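Local coordinates for mandelate racemase / muconate lactonizing enzyme family protein (Agrobacterium tumefaciens, PDB 4DXK), which probably acts as a lyase or racemase of the mandelate racemase subgroup of the enolase superfamily, with a sodium ion bound at its metal site, at residues 6-11 with 43-48. Sequence-based numbering, arbitrary orientation.
Sequences LETVRV and TYVHEY
Thr8 on strand 6-11 meets His46 and Val45 on helix 43-48, and its side chain carries much of the contact. Thr8 CB lies 3.7 Å from His46 NE2. From there the two branches part. Thr8 OG1 takes a hydrogen bond from His46 NE2, with 2.8 Å between the two atoms. The hydroxyl sits at the edge of the imidazole, only 1° out of the ring plane. It is also hydrogen-bonded to Glu42, one turn earlier on the same helix. With OG1 between the backbone N and carbonyl carbon (chi1 49°), the methyl is left to face Val45. Thr8 CG2 meets Val45 CG1 tip to tip at 3.8 Å. Val45 CG1 also touches Leu6 CD1 at 3.9 Å, so one methyl bridges two strand residues. The His46 ring is tied to two adjacent strands, since its ND1 bonds Ser395 OG on strand 390-396. His46 CE1 lies 3.5 Å from Leu6 O. Segments 6-11 and 43-48 run nearly antiparallel, at 167°. Helix 38-53 packs on one face of the antiparallel sheet 30-35, 17-24, 3-11, 390-396. This is the N-terminal domain that caps the barrel in this superfamily. Thr8 and His46 form a buried polar link there, and Phe87 of helix 79-99 also packs on Leu6.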
ATOM      1  N   LEU A   6     -47.607 -18.112   3.014  1.00 10.95           N
ATOM      2  CA  LEU A   6     -46.480 -18.055   3.934  1.00 11.12           C
ATOM      3  C   LEU A   6     -47.011 -18.222   5.335  1.00 10.09           C
ATOM      4  O   LEU A   6     -47.918 -17.494   5.762  1.00 12.87           O
ATOM      5  CB  LEU A   6     -45.744 -16.721   3.866  1.00 16.08           C
ATOM      6  CG  LEU A   6     -44.943 -16.350   2.633  1.00 15.42           C
ATOM      7  CD1 LEU A   6     -43.998 -15.190   2.970  1.00 13.20           C
ATOM      8  CD2 LEU A   6     -44.186 -17.555   2.079  1.00 16.71           C
ATOM      9  N   GLU A   7     -46.445 -19.173   6.058  1.00 10.24           N
ATOM     10  CA  GLU A   7     -46.873 -19.482   7.412  1.00 11.96           C
ATOM     11  C   GLU A   7     -45.684 -19.282   8.340  1.00 12.93           C
ATOM     12  O   GLU A   7     -44.577 -19.738   8.041  1.00 14.82           O
ATOM     13  CB  GLU A   7     -47.372 -20.928   7.476  1.00 12.08           C
ATOM     14  CG  GLU A   7     -47.658 -21.436   8.879  1.00 14.62           C
ATOM     15  CD  GLU A   7     -48.067 -22.898   8.898  1.00 17.37           C
ATOM     16  OE1 GLU A   7     -47.945 -23.585   7.858  1.00 17.25           O
ATOM     17  OE2 GLU A   7     -48.512 -23.372   9.960  1.00 16.77           O
ATOM     18  N   THR A   8     -45.893 -18.592   9.451  1.00  9.92           N
ATOM     19  CA  THR A   8     -44.872 -18.519  10.482  1.00 10.18           C
ATOM     20  C   THR A   8     -45.350 -19.253  11.724  1.00  9.87           C
ATOM     21  O   THR A   8     -46.543 -19.244  12.042  1.00 10.75           O
ATOM     22  CB  THR A   8     -44.523 -17.074  10.832  1.00  9.71           C
ATOM     23  OG1 THR A   8     -45.731 -16.335  11.058  1.00 10.89           O
ATOM     24  CG2 THR A   8     -43.733 -16.424   9.699  1.00 11.13           C
ATOM     25  N   VAL A   9     -44.413 -19.886  12.425  1.00 10.15           N
ATOM     26  CA  VAL A   9     -44.714 -20.675  13.613  1.00 10.64           C
ATOM     27  C   VAL A   9     -43.744 -20.287  14.714  1.00 10.17           C
ATOM     28  O   VAL A   9     -42.530 -20.199  14.483  1.00 10.58           O
ATOM     29  CB  VAL A   9     -44.569 -22.185  13.333  1.00 11.35           C
ATOM     30  CG1 VAL A   9     -44.942 -23.005  14.562  1.00 14.16           C
ATOM     31  CG2 VAL A   9     -45.421 -22.597  12.148  1.00 14.74           C
ATOM     32  N   ARG A  10     -44.289 -20.058  15.905  1.00 10.97           N
ATOM     33  CA  ARG A  10     -43.493 -19.814  17.100  1.00 10.33           C
ATOM     34  C   ARG A  10     -43.976 -20.723  18.219  1.00 12.47           C
ATOM     35  O   ARG A  10     -45.126 -21.179  18.213  1.00 13.08           O
ATOM     36  CB  ARG A  10     -43.583 -18.352  17.553  1.00 11.70           C
ATOM     37  CG  ARG A  10     -42.903 -17.385  16.596  1.00 12.09           C
ATOM     38  CD  ARG A  10     -42.861 -15.951  17.117  1.00 16.43           C
ATOM     39  NE  ARG A  10     -44.183 -15.329  17.156  1.00 16.23           N
ATOM     40  CZ  ARG A  10     -44.878 -15.110  18.265  1.00 19.31           C
ATOM     41  NH1 ARG A  10     -44.381 -15.460  19.446  1.00 21.43           N
ATOM     42  NH2 ARG A  10     -46.073 -14.541  18.195  1.00 24.17           N
ATOM     43  N   VAL A  11     -43.097 -20.979  19.184  1.00 12.24           N
ATOM     44  CA  VAL A  11     -43.465 -21.733  20.378  1.00 14.99           C
ATOM     45  C   VAL A  11     -43.036 -20.980  21.633  1.00 15.34           C
ATOM     46  O   VAL A  11     -41.915 -20.473  21.723  1.00 15.08           O
ATOM     47  CB  VAL A  11     -42.889 -23.169  20.368  1.00 17.32           C
ATOM     48  CG1 VAL A  11     -43.477 -23.967  19.219  1.00 19.12           C
ATOM     49  CG2 VAL A  11     -41.368 -23.156  20.285  1.00 18.75           C
ATOM     50  N   THR A  43     -43.107 -10.502  11.950  1.00  8.95           N
ATOM     51  CA  THR A  43     -43.816  -9.354  11.398  1.00  8.90           C
ATOM     52  C   THR A  43     -43.274  -9.022  10.009  1.00  9.25           C
ATOM     53  O   THR A  43     -44.030  -8.739   9.077  1.00  9.76           O
ATOM     54  CB  THR A  43     -43.698  -8.131  12.316  1.00 10.36           C
ATOM     55  OG1 THR A  43     -44.289  -8.437  13.581  1.00 10.54           O
ATOM     56  CG2 THR A  43     -44.414  -6.930  11.716  1.00 10.56           C
ATOM     57  N   TYR A  44     -41.954  -9.060   9.874  1.00  9.53           N
ATOM     58  CA  TYR A  44     -41.296  -8.781   8.602  1.00  9.42           C
ATOM     59  C   TYR A  44     -41.687  -9.780   7.509  1.00  7.90           C
ATOM     60  O   TYR A  44     -41.919  -9.396   6.357  1.00  9.28           O
ATOM     61  CB  TYR A  44     -39.776  -8.767   8.790  1.00  8.99           C
ATOM     62  CG  TYR A  44     -39.002  -8.774   7.488  1.00  8.18           C
ATOM     63  CD1 TYR A  44     -38.790  -7.600   6.773  1.00  8.62           C
ATOM     64  CD2 TYR A  44     -38.509  -9.956   6.961  1.00  8.51           C
ATOM     65  CE1 TYR A  44     -38.099  -7.609   5.582  1.00  8.46           C
ATOM     66  CE2 TYR A  44     -37.813  -9.976   5.759  1.00  9.14           C
ATOM     67  CZ  TYR A  44     -37.611  -8.792   5.077  1.00  8.55           C
ATOM     68  OH  TYR A  44     -36.908  -8.774   3.895  1.00  8.69           O
ATOM     69  N   VAL A  45     -41.746 -11.059   7.856  1.00  8.01           N
ATOM     70  CA  VAL A  45     -42.120 -12.072   6.876  1.00  8.84           C
ATOM     71  C   VAL A  45     -43.473 -11.744   6.249  1.00  8.79           C
ATOM     72  O   VAL A  45     -43.627 -11.819   5.029  1.00  9.75           O
ATOM     73  CB  VAL A  45     -42.124 -13.475   7.506  1.00  8.56           C
ATOM     74  CG1 VAL A  45     -42.739 -14.492   6.572  1.00 10.74           C
ATOM     75  CG2 VAL A  45     -40.704 -13.890   7.874  1.00 10.85           C
ATOM     76  N   HIS A  46     -44.431 -11.338   7.075  1.00  9.01           N
ATOM     77  CA  HIS A  46     -45.757 -11.012   6.566  1.00  9.96           C
ATOM     78  C   HIS A  46     -45.862  -9.608   5.972  1.00 11.15           C
ATOM     79  O   HIS A  46     -46.591  -9.409   5.007  1.00 12.45           O
ATOM     80  CB  HIS A  46     -46.812 -11.256   7.642  1.00 11.68           C
ATOM     81  CG  HIS A  46     -46.859 -12.679   8.085  1.00  9.17           C
ATOM     82  ND1 HIS A  46     -47.448 -13.670   7.330  1.00 11.56           N
ATOM     83  CD2 HIS A  46     -46.339 -13.291   9.175  1.00 10.34           C
ATOM     84  CE1 HIS A  46     -47.306 -14.830   7.946  1.00 10.42           C
ATOM     85  NE2 HIS A  46     -46.633 -14.628   9.065  1.00 10.96           N
ATOM     86  N   GLU A  47     -45.124  -8.644   6.523  1.00 10.44           N
ATOM     87  CA  GLU A  47     -45.190  -7.260   6.044  1.00 11.50           C
ATOM     88  C   GLU A  47     -44.476  -7.091   4.701  1.00 10.33           C
ATOM     89  O   GLU A  47     -44.959  -6.373   3.819  1.00 11.71           O
ATOM     90  CB  GLU A  47     -44.591  -6.286   7.079  1.00 12.40           C
ATOM     91  CG  GLU A  47     -44.678  -4.792   6.679  1.00 14.39           C
ATOM     92  CD  GLU A  47     -44.091  -3.818   7.717  1.00 12.43           C
ATOM     93  OE1 GLU A  47     -43.069  -4.154   8.347  1.00 13.11           O
ATOM     94  OE2 GLU A  47     -44.639  -2.705   7.890  1.00 14.22           O
ATOM     95  N   TYR A  48     -43.332  -7.752   4.551  1.00 10.38           N
ATOM     96  CA  TYR A  48     -42.411  -7.498   3.441  1.00  9.34           C
ATOM     97  C   TYR A  48     -42.273  -8.676   2.473  1.00  9.46           C
ATOM     98  O   TYR A  48     -42.390  -8.502   1.258  1.00 10.98           O
ATOM     99  CB  TYR A  48     -41.029  -7.120   3.989  1.00 10.33           C
ATOM    100  CG  TYR A  48     -40.102  -6.548   2.941  1.00 10.82           C
ATOM    101  CD1 TYR A  48     -39.277  -7.364   2.170  1.00 11.01           C
ATOM    102  CD2 TYR A  48     -40.065  -5.179   2.715  1.00 13.11           C
ATOM    103  CE1 TYR A  48     -38.442  -6.831   1.207  1.00 11.66           C
ATOM    104  CE2 TYR A  48     -39.234  -4.634   1.758  1.00 14.04           C
ATOM    105  CZ  TYR A  48     -38.424  -5.462   1.012  1.00 13.95           C
ATOM    106  OH  TYR A  48     -37.607  -4.895   0.059  1.00 15.54           O
TER